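Local atomic coordinates of peroxiredoxin (Clostridioides difficile, PDB entry 6TSB), a protein that probably reduces peroxides through a peroxiredoxin domain and hydrolyses chitin through the family 18 glycoside hydrolase domain seen in this chain. Residues E139-S143 / Y185-S189; G218-A223 / P259-G265; T318-L322 / G349-P353. All blocks are in the same frame, centred on the assembly; numbering follows the deposited sequence.

The three contacts follow one another along the chain without interlocking. Contacts 1 and 2 belong to the same TIM barrel: 139-143 leaves strand 133-137 and meets the helix 183-188 region, whereas 218-223 leaves strand 201-204 and runs beside strand 254-264. Their centres are about 22 Å apart. Contact 3, between helix 311-323 and the end of helix 341-351, has its centre about 40 Å from the chain's centre, on the opposite side from contact 1, their centres about 54 Å apart. Contacts 2 and 3 both touch the second subunit, and Pro259 pairs in parallel with one of its strands, which is consistent with a domain-swapped dimer whose C-terminal elements complete the partner's barrel.

Contact 1: residues E139-S143 / Y185-S189; sequences EYPGS and YINSS
The Tyr140 side chain brings CD1 against the rim of the Tyr185 ring, near that ring's plane and 3.8 Å from Tyr185 CE2. The two side chains cross at about a right angle, with their ring planes at 88°. This segment leaves strand 133-137 of the TIM barrel, and Glu139 closes the DxxDxDxE signature of family 18 glycoside hydrolases, whose glutamate serves in relatives as the proton donor. Glu139 points its CB away from 185-189, and the peptide joining it to Tyr140 is cis; the Glu139 CB lies over the centre of one Tyr140 face. Tyr185 has its CG anti to the backbone N (chi1 -176°), which carries the ring to Tyr140 CD1, with Phe158 of helix 154-169 also touching it.

A type II turn from Tyr140 to Ser143 follows, with Gly142 at its positive-phi position and Ser143 N bonded to Tyr140 O at 3.1 Å. Asp154 holds Gly142 N from outside. The turn presents the Pro141 carbonyl to the residue just after the helix, and the proline ring sits over that residue's backbone, Pro141 CB being 3.3 Å from Ser189 O. Ser189 OG also bonds a di(hydroxyethyl)ether, probably from the crystallisation liquor. Ser189 OG donates to Pro141 O at 2.7 Å, in the carbonyl plane, with a C=O...donor angle of 158°.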
ATOM      1  N   GLU A 139     -15.999  33.370   1.363  1.00 40.53           N
ATOM      2  CA  GLU A 139     -16.436  31.993   1.675  1.00 46.33           C
ATOM      3  C   GLU A 139     -17.773  32.025   2.438  1.00 43.80           C
ATOM      4  O   GLU A 139     -17.847  31.697   3.619  1.00 43.63           O
ATOM      5  CB  GLU A 139     -15.281  31.274   2.397  1.00 54.48           C
ATOM      6  CG  GLU A 139     -14.043  31.060   1.525  1.00 55.96           C
ATOM      7  CD  GLU A 139     -12.937  30.172   2.090  1.00 58.51           C
ATOM      8  OE1 GLU A 139     -13.255  29.318   2.919  1.00 52.56           O
ATOM      9  OE2 GLU A 139     -11.750  30.331   1.688  1.00 63.11           O
ATOM     10  N   TYR A 140     -18.888  32.325   1.765  1.00 44.36           N
ATOM     11  CA  TYR A 140     -19.025  32.385   0.323  1.00 45.77           C
ATOM     12  C   TYR A 140     -20.044  33.478   0.033  1.00 41.27           C
ATOM     13  O   TYR A 140     -20.915  33.746   0.842  1.00 42.78           O
ATOM     14  CB  TYR A 140     -19.459  31.015  -0.231  1.00 50.02           C
ATOM     15  CG  TYR A 140     -18.476  29.887  -0.014  1.00 49.79           C
ATOM     16  CD1 TYR A 140     -17.380  29.751  -0.850  1.00 51.49           C
ATOM     17  CD2 TYR A 140     -18.607  28.968   1.025  1.00 55.49           C
ATOM     18  CE1 TYR A 140     -16.431  28.757  -0.655  1.00 54.77           C
ATOM     19  CE2 TYR A 140     -17.672  27.954   1.226  1.00 55.74           C
ATOM     20  CZ  TYR A 140     -16.578  27.846   0.374  1.00 59.23           C
ATOM     21  OH  TYR A 140     -15.598  26.896   0.523  1.00 69.08           O
ATOM     22  N   PRO A 141     -20.006  34.145  -1.130  1.00 40.65           N
ATOM     23  CA  PRO A 141     -21.050  35.102  -1.458  1.00 46.27           C
ATOM     24  C   PRO A 141     -22.422  34.425  -1.344  1.00 49.41           C
ATOM     25  O   PRO A 141     -22.537  33.287  -1.691  1.00 51.91           O
ATOM     26  CB  PRO A 141     -20.774  35.489  -2.911  1.00 43.53           C
ATOM     27  CG  PRO A 141     -19.323  35.131  -3.159  1.00 43.08           C
ATOM     28  CD  PRO A 141     -18.998  34.016  -2.182  1.00 42.40           C
ATOM     29  N   GLY A 142     -23.401  35.137  -0.806  1.00 50.40           N
ATOM     30  CA  GLY A 142     -24.799  34.679  -0.730  1.00 49.01           C
ATOM     31  C   GLY A 142     -25.053  33.758   0.449  1.00 51.68           C
ATOM     32  O   GLY A 142     -26.231  33.411   0.677  1.00 54.02           O
ATOM     33  N   SER A 143     -24.017  33.359   1.185  1.00 47.42           N
ATOM     34  CA  SER A 143     -24.138  32.366   2.274  1.00 44.12           C
ATOM     35  C   SER A 143     -23.554  32.934   3.560  1.00 49.13           C
ATOM     36  O   SER A 143     -22.449  33.528   3.498  1.00 53.94           O
ATOM     37  CB  SER A 143     -23.440  31.080   1.901  1.00 46.97           C
ATOM     38  OG  SER A 143     -23.262  30.250   3.045  1.00 56.33           O
ATOM     39  N   TYR A 185     -22.897  26.812  -5.142  1.00 48.55           N
ATOM     40  CA  TYR A 185     -21.904  27.882  -5.436  1.00 47.30           C
ATOM     41  C   TYR A 185     -22.168  28.401  -6.860  1.00 47.02           C
ATOM     42  O   TYR A 185     -22.090  29.625  -7.101  1.00 42.64           O
ATOM     43  CB  TYR A 185     -20.446  27.427  -5.209  1.00 43.66           C
ATOM     44  CG  TYR A 185     -19.409  28.517  -5.405  1.00 41.02           C
ATOM     45  CD1 TYR A 185     -18.983  28.869  -6.676  1.00 38.78           C
ATOM     46  CD2 TYR A 185     -18.871  29.230  -4.335  1.00 38.89           C
ATOM     47  CE1 TYR A 185     -18.072  29.893  -6.879  1.00 41.45           C
ATOM     48  CE2 TYR A 185     -17.944  30.253  -4.525  1.00 37.41           C
ATOM     49  CZ  TYR A 185     -17.566  30.597  -5.801  1.00 38.11           C
ATOM     50  OH  TYR A 185     -16.683  31.599  -6.036  1.00 45.93           O
ATOM     51  N   ILE A 186     -22.482  27.525  -7.807  1.00 44.95           N
ATOM     52  CA  ILE A 186     -22.622  27.969  -9.220  1.00 46.63           C
ATOM     53  C   ILE A 186     -23.887  28.818  -9.388  1.00 49.19           C
ATOM     54  O   ILE A 186     -23.830  29.782 -10.200  1.00 52.33           O
ATOM     55  CB  ILE A 186     -22.554  26.784 -10.186  1.00 49.90           C
ATOM     56  CG1 ILE A 186     -21.119  26.258 -10.223  1.00 51.16           C
ATOM     57  CG2 ILE A 186     -23.051  27.181 -11.578  1.00 47.84           C
ATOM     58  CD1 ILE A 186     -21.032  24.778 -10.290  1.00 50.49           C
ATOM     59  N   ASN A 187     -24.946  28.502  -8.643  1.00 47.84           N
ATOM     60  CA  ASN A 187     -26.292  29.125  -8.770  1.00 57.26           C
ATOM     61  C   ASN A 187     -26.488  30.298  -7.792  1.00 56.98           C
ATOM     62  O   ASN A 187     -27.302  31.160  -8.128  1.00 63.45           O
ATOM     63  CB  ASN A 187     -27.414  28.099  -8.548  1.00 58.07           C
ATOM     64  CG  ASN A 187     -27.399  26.968  -9.563  1.00 61.29           C
ATOM     65  OD1 ASN A 187     -27.071  27.152 -10.742  1.00 56.27           O
ATOM     66  ND2 ASN A 187     -27.710  25.772  -9.093  1.00 60.07           N
ATOM     67  N   SER A 188     -25.831  30.309  -6.622  1.00 56.10           N
ATOM     68  CA  SER A 188     -26.121  31.233  -5.491  1.00 60.09           C
ATOM     69  C   SER A 188     -24.910  32.054  -5.014  1.00 60.30           C
ATOM     70  O   SER A 188     -25.130  32.931  -4.142  1.00 56.50           O
ATOM     71  CB  SER A 188     -26.680  30.468  -4.336  1.00 64.66           C
ATOM     72  OG  SER A 188     -27.841  29.779  -4.744  1.00 80.20           O
ATOM     73  N   SER A 189     -23.685  31.780  -5.484  1.00 51.28           N
ATOM     74  CA  SER A 189     -22.469  32.494  -5.018  1.00 48.67           C
ATOM     75  C   SER A 189     -21.821  33.262  -6.167  1.00 43.84           C
ATOM     76  O   SER A 189     -21.536  34.420  -5.977  1.00 47.37           O
ATOM     77  CB  SER A 189     -21.497  31.579  -4.335  1.00 46.10           C
ATOM     78  OG  SER A 189     -22.102  31.041  -3.175  1.00 51.34           O
TER

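Contact 2: residues G218-A223 / P259-G265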
ATOM      1  N   GLY A 218     -20.122  11.759   8.534  1.00 82.44           N
ATOM      2  CA  GLY A 218     -18.819  12.378   8.844  1.00 84.94           C
ATOM      3  C   GLY A 218     -17.640  11.523   8.398  1.00 84.09           C
ATOM      4  O   GLY A 218     -16.576  12.104   8.085  1.00 68.50           O
ATOM      5  N   ARG A 219     -17.794  10.193   8.406  1.00 91.44           N
ATOM      6  CA  ARG A 219     -16.685   9.217   8.197  1.00 89.88           C
ATOM      7  C   ARG A 219     -16.606   8.847   6.711  1.00 85.56           C
ATOM      8  O   ARG A 219     -16.599   7.644   6.385  1.00 82.92           O
ATOM      9  CB  ARG A 219     -16.882   7.971   9.066  1.00 96.10           C
ATOM     10  CG  ARG A 219     -16.650   8.192  10.555  1.00104.16           C
ATOM     11  CD  ARG A 219     -16.984   6.954  11.368  1.00107.56           C
ATOM     12  NE  ARG A 219     -18.415   6.888  11.660  1.00109.95           N
ATOM     13  CZ  ARG A 219     -18.954   6.693  12.861  1.00105.46           C
ATOM     14  NH1 ARG A 219     -20.270   6.671  12.999  1.00106.49           N
ATOM     15  NH2 ARG A 219     -18.183   6.506  13.919  1.00105.99           N
ATOM     16  N   LYS A 220     -16.546   9.854   5.844  1.00 80.29           N
ATOM     17  CA  LYS A 220     -16.452   9.679   4.376  1.00 74.70           C
ATOM     18  C   LYS A 220     -15.191  10.416   3.916  1.00 68.11           C
ATOM     19  O   LYS A 220     -14.542  11.041   4.789  1.00 59.62           O
ATOM     20  CB  LYS A 220     -17.717  10.218   3.705  1.00 83.53           C
ATOM     21  CG  LYS A 220     -19.048   9.798   4.322  1.00 90.04           C
ATOM     22  CD  LYS A 220     -19.332   8.309   4.275  1.00 94.43           C
ATOM     23  CE  LYS A 220     -20.736   7.973   3.814  1.00 96.05           C
ATOM     24  NZ  LYS A 220     -20.760   7.672   2.363  1.00 98.33           N
ATOM     25  N   HIS A 221     -14.872  10.360   2.618  1.00 53.28           N
ATOM     26  CA  HIS A 221     -13.758  11.122   1.993  1.00 59.57           C
ATOM     27  C   HIS A 221     -14.086  12.616   1.937  1.00 61.26           C
ATOM     28  O   HIS A 221     -15.272  12.980   1.681  1.00 56.22           O
ATOM     29  CB  HIS A 221     -13.453  10.657   0.570  1.00 56.35           C
ATOM     30  CG  HIS A 221     -13.228   9.195   0.467  1.00 59.92           C
ATOM     31  ND1 HIS A 221     -12.273   8.555   1.220  1.00 62.53           N
ATOM     32  CD2 HIS A 221     -13.819   8.256  -0.303  1.00 63.10           C
ATOM     33  CE1 HIS A 221     -12.277   7.277   0.919  1.00 62.71           C
ATOM     34  NE2 HIS A 221     -13.214   7.068  -0.023  1.00 65.81           N
ATOM     35  N   GLN A 222     -13.043  13.427   2.147  1.00 62.21           N
ATOM     36  CA  GLN A 222     -13.066  14.913   2.138  1.00 57.81           C
ATOM     37  C   GLN A 222     -12.733  15.427   0.729  1.00 53.74           C
ATOM     38  O   GLN A 222     -13.157  16.556   0.451  1.00 54.31           O
ATOM     39  CB  GLN A 222     -12.099  15.479   3.189  1.00 52.60           C
ATOM     40  CG  GLN A 222     -10.620  15.426   2.794  1.00 53.51           C
ATOM     41  CD  GLN A 222      -9.820  16.592   3.342  1.00 55.82           C
ATOM     42  OE1 GLN A 222     -10.307  17.715   3.427  1.00 55.59           O
ATOM     43  NE2 GLN A 222      -8.565  16.357   3.697  1.00 56.18           N
ATOM     44  N   ALA A 223     -12.002  14.655  -0.097  1.00 44.79           N
ATOM     45  CA  ALA A 223     -11.427  15.085  -1.402  1.00 42.62           C
ATOM     46  C   ALA A 223     -11.413  13.937  -2.448  1.00 46.03           C
ATOM     47  O   ALA A 223     -10.482  13.879  -3.305  1.00 43.44           O
ATOM     48  CB  ALA A 223     -10.045  15.638  -1.177  1.00 46.72           C
ATOM     49  N   PRO A 259      -5.629  19.035  -0.400  1.00 41.13           N
ATOM     50  CA  PRO A 259      -5.372  19.241   1.024  1.00 47.43           C
ATOM     51  C   PRO A 259      -4.091  18.524   1.473  1.00 51.02           C
ATOM     52  O   PRO A 259      -3.928  17.374   1.082  1.00 48.83           O
ATOM     53  CB  PRO A 259      -6.575  18.574   1.702  1.00 47.21           C
ATOM     54  CG  PRO A 259      -6.913  17.432   0.776  1.00 46.57           C
ATOM     55  CD  PRO A 259      -6.609  17.965  -0.620  1.00 45.92           C
ATOM     56  N   PHE A 260      -3.226  19.211   2.237  1.00 46.09           N
ATOM     57  CA  PHE A 260      -2.003  18.650   2.863  1.00 41.04           C
ATOM     58  C   PHE A 260      -2.321  18.410   4.327  1.00 45.39           C
ATOM     59  O   PHE A 260      -1.449  18.495   5.174  1.00 56.73           O
ATOM     60  CB  PHE A 260      -0.812  19.580   2.676  1.00 39.33           C
ATOM     61  CG  PHE A 260      -0.188  19.534   1.309  1.00 37.59           C
ATOM     62  CD1 PHE A 260      -0.744  18.800   0.276  1.00 41.25           C
ATOM     63  CD2 PHE A 260       0.953  20.260   1.041  1.00 36.86           C
ATOM     64  CE1 PHE A 260      -0.138  18.781  -0.979  1.00 38.66           C
ATOM     65  CE2 PHE A 260       1.561  20.237  -0.206  1.00 37.94           C
ATOM     66  CZ  PHE A 260       1.014  19.489  -1.215  1.00 38.90           C
ATOM     67  N   TYR A 261      -3.585  18.150   4.599  1.00 45.62           N
ATOM     68  CA  TYR A 261      -4.076  17.736   5.928  1.00 50.32           C
ATOM     69  C   TYR A 261      -5.031  16.572   5.709  1.00 53.25           C
ATOM     70  O   TYR A 261      -5.421  16.360   4.553  1.00 60.54           O
ATOM     71  CB  TYR A 261      -4.819  18.864   6.647  1.00 51.54           C
ATOM     72  CG  TYR A 261      -6.013  19.428   5.913  1.00 47.67           C
ATOM     73  CD1 TYR A 261      -5.851  20.368   4.912  1.00 48.57           C
ATOM     74  CD2 TYR A 261      -7.304  19.050   6.245  1.00 51.81           C
ATOM     75  CE1 TYR A 261      -6.936  20.891   4.230  1.00 50.49           C
ATOM     76  CE2 TYR A 261      -8.403  19.581   5.596  1.00 48.20           C
ATOM     77  CZ  TYR A 261      -8.213  20.496   4.572  1.00 53.91           C
ATOM     78  OH  TYR A 261      -9.266  21.032   3.897  1.00 53.88           O
ATOM     79  N   GLY A 262      -5.359  15.875   6.796  1.00 56.66           N
ATOM     80  CA  GLY A 262      -6.398  14.840   6.887  1.00 54.73           C
ATOM     81  C   GLY A 262      -7.588  15.371   7.640  1.00 53.91           C
ATOM     82  O   GLY A 262      -7.375  16.228   8.495  1.00 52.28           O
ATOM     83  N   ARG A 263      -8.793  14.898   7.313  1.00 55.21           N
ATOM     84  CA  ARG A 263     -10.033  15.263   8.037  1.00 53.70           C
ATOM     85  C   ARG A 263     -10.849  13.998   8.306  1.00 59.62           C
ATOM     86  O   ARG A 263     -10.773  13.076   7.490  1.00 54.35           O
ATOM     87  CB  ARG A 263     -10.845  16.285   7.239  1.00 53.33           C
ATOM     88  CG  ARG A 263     -12.255  16.518   7.768  1.00 53.67           C
ATOM     89  CD  ARG A 263     -13.072  17.552   7.002  1.00 55.80           C
ATOM     90  NE  ARG A 263     -12.502  18.896   7.001  1.00 61.79           N
ATOM     91  CZ  ARG A 263     -12.583  19.765   8.009  1.00 67.27           C
ATOM     92  NH1 ARG A 263     -13.211  19.450   9.133  1.00 72.31           N
ATOM     93  NH2 ARG A 263     -12.020  20.953   7.894  1.00 69.70           N
ATOM     94  N   LEU A 264     -11.568  13.987   9.434  1.00 63.28           N
ATOM     95  CA  LEU A 264     -12.657  13.041   9.786  1.00 66.12           C
ATOM     96  C   LEU A 264     -13.840  13.879  10.292  1.00 69.43           C
ATOM     97  O   LEU A 264     -13.822  14.320  11.466  1.00 73.37           O
ATOM     98  CB  LEU A 264     -12.154  12.037  10.832  1.00 73.57           C
ATOM     99  CG  LEU A 264     -13.136  10.936  11.242  1.00 81.07           C
ATOM    100  CD1 LEU A 264     -13.386   9.974  10.091  1.00 78.93           C
ATOM    101  CD2 LEU A 264     -12.636  10.180  12.471  1.00 91.21           C
ATOM    102  N   GLY A 265     -14.789  14.163   9.399  1.00 70.40           N
ATOM    103  CA  GLY A 265     -15.985  14.980   9.678  1.00 71.69           C
ATOM    104  C   GLY A 265     -15.622  16.394  10.080  1.00 68.98           C
ATOM    105  O   GLY A 265     -14.489  16.792   9.856  1.00 71.42           O
TER
HETATM  106  O   HOH W   1     -13.672  13.186   6.812  1.00 59.55           O
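Gln222 fills one tight end of this contact, its side chain running opposite in direction to the Pro259 ring so that Gln222 NE2 lies 3.5 Å from Pro259 CG. The amide plane is turned 62° from the Tyr261 ring, and Gln222 OE1 approaches Tyr261 CE2 to 3.4 Å. Pro259 CB lies above the rim of one Tyr261 face. Asp208 ties the polar ends together: its backbone N bonds Gln222 OE1, and its OD1 takes Tyr261 OH and a salt bridge from Arg263 NE. Equally close are two buried glycines, which let the backbones come to 3.9 Å between Gly218 CA and Gly265 CA. Beside them a water accepts from Gly265 N and probably donates to Lys220 O, and Arg263 NH1 donates to Gly265 O at 3.0 Å, nearly straight at 168° and within the guanidinium plane.

Strand 254-264 is the seventh of the family 18 TIM barrel and 218-223 belongs to the loop that follows the sixth. The second subunit closes over the same region, with its Ser307 OG bonded to Gln222 N.

Packing is sparser at Arg219, an exposed residue. Arg219 CG rests 3.7 Å from Leu264 CD1, while the guanidinium extends to a weak, long ion pair with Asp303 of the second subunit.

Contact 3: residues T318-L322 / G349-P353; sequences TQYVL and GINDP
Thr318 sets its side chain directly on Gly349, with Thr318 OG1 3.3 Å from Gly349 CA. The absence of a side chain at Gly349 is what permits this, and the two CA atoms are 5.2 Å apart. The apolar contacts centre on Ile350: its CD1 lies 3.7 Å from Val321 CG1 and 3.8 Å from Thr318 CG2, so it inserts between side chains three residues apart on one face of helix 311-323. Ile350 gets there with CG1 anti to its carbonyl carbon (chi1 -63°). One helical turn on from Thr318, Leu322 CD1 reaches Gly349 O at 3.5 Å and Pro353 CG at 4.0 Å, crossing the proline ring at a slant.

No direct hydrogen bond joins the segments. A water that probably donates to Gly349 O at 2.9 Å lies between them. It also sits near Thr318 OG1, at a separation too short to trust as a bond; that oxygen bonds back to Ile314 O within its own helix.

Helix 341-351 ends here, and Pro353 starts helix 353-361. Beyond helix 311-323 lies the second subunit: Val321 packs on Leu256 of that subunit's strand 254-264, and Tyr320 OH bonds Asp238 of its helix 237-246, placing this helix pair against the partner's barrel.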
ATOM      1  N   THR A 318      -1.109 -17.834  -4.154  1.00 37.70           N
ATOM      2  CA  THR A 318      -2.234 -18.799  -4.219  1.00 44.02           C
ATOM      3  C   THR A 318      -2.859 -18.780  -5.623  1.00 50.76           C
ATOM      4  O   THR A 318      -3.433 -19.830  -6.046  1.00 49.68           O
ATOM      5  CB  THR A 318      -3.293 -18.532  -3.132  1.00 54.37           C
ATOM      6  OG1 THR A 318      -3.679 -17.153  -3.111  1.00 47.64           O
ATOM      7  CG2 THR A 318      -2.817 -18.945  -1.749  1.00 51.70           C
ATOM      8  N   GLN A 319      -2.793 -17.635  -6.321  1.00 50.65           N
ATOM      9  CA  GLN A 319      -3.187 -17.547  -7.761  1.00 50.24           C
ATOM     10  C   GLN A 319      -2.287 -18.493  -8.569  1.00 43.68           C
ATOM     11  O   GLN A 319      -2.822 -19.336  -9.314  1.00 48.34           O
ATOM     12  CB  GLN A 319      -3.091 -16.119  -8.328  1.00 51.32           C
ATOM     13  CG  GLN A 319      -4.232 -15.186  -7.914  1.00 49.89           C
ATOM     14  CD  GLN A 319      -5.574 -15.687  -8.388  1.00 57.97           C
ATOM     15  OE1 GLN A 319      -6.353 -16.237  -7.609  1.00 54.88           O
ATOM     16  NE2 GLN A 319      -5.834 -15.546  -9.683  1.00 61.97           N
ATOM     17  N   TYR A 320      -0.972 -18.351  -8.414  1.00 37.77           N
ATOM     18  CA  TYR A 320       0.061 -19.158  -9.103  1.00 44.12           C
ATOM     19  C   TYR A 320      -0.269 -20.638  -8.903  1.00 44.78           C
ATOM     20  O   TYR A 320      -0.140 -21.405  -9.848  1.00 47.81           O
ATOM     21  CB  TYR A 320       1.455 -18.749  -8.627  1.00 45.56           C
ATOM     22  CG  TYR A 320       2.592 -19.374  -9.387  1.00 50.80           C
ATOM     23  CD1 TYR A 320       2.980 -20.695  -9.174  1.00 47.00           C
ATOM     24  CD2 TYR A 320       3.312 -18.627 -10.318  1.00 52.46           C
ATOM     25  CE1 TYR A 320       4.046 -21.251  -9.874  1.00 46.35           C
ATOM     26  CE2 TYR A 320       4.385 -19.169 -11.018  1.00 46.65           C
ATOM     27  CZ  TYR A 320       4.759 -20.483 -10.792  1.00 51.86           C
ATOM     28  OH  TYR A 320       5.816 -20.985 -11.507  1.00 52.89           O
ATOM     29  N   VAL A 321      -0.716 -21.016  -7.708  1.00 43.25           N
ATOM     30  CA  VAL A 321      -1.028 -22.430  -7.377  1.00 42.77           C
ATOM     31  C   VAL A 321      -2.167 -22.874  -8.297  1.00 45.13           C
ATOM     32  O   VAL A 321      -2.160 -24.021  -8.825  1.00 45.06           O
ATOM     33  CB  VAL A 321      -1.361 -22.603  -5.873  1.00 44.64           C
ATOM     34  CG1 VAL A 321      -2.167 -23.863  -5.584  1.00 43.72           C
ATOM     35  CG2 VAL A 321      -0.105 -22.597  -5.014  1.00 42.77           C
ATOM     36  N   LEU A 322      -3.162 -22.019  -8.432  1.00 49.42           N
ATOM     37  CA  LEU A 322      -4.420 -22.384  -9.120  1.00 53.28           C
ATOM     38  C   LEU A 322      -4.191 -22.302 -10.637  1.00 48.58           C
ATOM     39  O   LEU A 322      -4.721 -23.131 -11.345  1.00 45.75           O
ATOM     40  CB  LEU A 322      -5.511 -21.425  -8.639  1.00 57.91           C
ATOM     41  CG  LEU A 322      -5.958 -21.627  -7.188  1.00 59.09           C
ATOM     42  CD1 LEU A 322      -6.527 -20.331  -6.635  1.00 53.70           C
ATOM     43  CD2 LEU A 322      -6.980 -22.765  -7.091  1.00 53.20           C
ATOM     44  N   GLY A 349      -7.325 -17.682  -0.229  1.00 47.66           N
ATOM     45  CA  GLY A 349      -6.550 -17.600  -1.485  1.00 53.91           C
ATOM     46  C   GLY A 349      -6.768 -18.805  -2.387  1.00 52.82           C
ATOM     47  O   GLY A 349      -6.887 -18.593  -3.632  1.00 52.03           O
ATOM     48  N   ILE A 350      -6.829 -19.989  -1.773  1.00 46.39           N
ATOM     49  CA  ILE A 350      -7.114 -21.314  -2.397  1.00 49.75           C
ATOM     50  C   ILE A 350      -8.618 -21.585  -2.467  1.00 46.87           C
ATOM     51  O   ILE A 350      -9.036 -22.142  -3.490  1.00 50.91           O
ATOM     52  CB  ILE A 350      -6.414 -22.459  -1.619  1.00 48.11           C
ATOM     53  CG1 ILE A 350      -4.892 -22.324  -1.645  1.00 51.92           C
ATOM     54  CG2 ILE A 350      -6.866 -23.821  -2.123  1.00 45.54           C
ATOM     55  CD1 ILE A 350      -4.296 -22.252  -3.030  1.00 56.06           C
ATOM     56  N   ASN A 351      -9.403 -21.319  -1.420  1.00 48.31           N
ATOM     57  CA  ASN A 351     -10.793 -21.879  -1.327  1.00 53.29           C
ATOM     58  C   ASN A 351     -11.864 -20.909  -1.868  1.00 57.55           C
ATOM     59  O   ASN A 351     -12.944 -21.409  -2.302  1.00 63.08           O
ATOM     60  CB  ASN A 351     -11.117 -22.331   0.101  1.00 50.06           C
ATOM     61  CG  ASN A 351     -10.317 -23.558   0.472  1.00 55.06           C
ATOM     62  OD1 ASN A 351      -9.304 -23.456   1.167  1.00 55.50           O
ATOM     63  ND2 ASN A 351     -10.708 -24.705  -0.059  1.00 49.02           N
ATOM     64  N   ASP A 352     -11.633 -19.591  -1.816  1.00 58.10           N
ATOM     65  CA  ASP A 352     -12.639 -18.573  -2.246  1.00 59.20           C
ATOM     66  C   ASP A 352     -11.897 -17.319  -2.693  1.00 56.11           C
ATOM     67  O   ASP A 352     -11.991 -16.253  -2.090  1.00 56.71           O
ATOM     68  CB  ASP A 352     -13.660 -18.303  -1.139  1.00 69.31           C
ATOM     69  CG  ASP A 352     -15.093 -18.375  -1.635  1.00 81.33           C
ATOM     70  OD1 ASP A 352     -15.425 -17.615  -2.577  1.00 82.67           O
ATOM     71  OD2 ASP A 352     -15.852 -19.223  -1.108  1.00 88.14           O
ATOM     72  N   PRO A 353     -11.122 -17.406  -3.792  1.00 57.85           N
ATOM     73  CA  PRO A 353     -10.224 -16.313  -4.168  1.00 64.08           C
ATOM     74  C   PRO A 353     -10.979 -15.023  -4.545  1.00 63.50           C
ATOM     75  O   PRO A 353     -10.372 -13.972  -4.512  1.00 68.34           O
ATOM     76  CB  PRO A 353      -9.397 -16.856  -5.349  1.00 59.62           C
ATOM     77  CG  PRO A 353      -9.825 -18.314  -5.529  1.00 60.19           C
ATOM     78  CD  PRO A 353     -11.100 -18.529  -4.739  1.00 59.06           C
TER
HETATM   79  O   HOH W   2      -5.383 -16.422  -4.801  1.00 45.34           O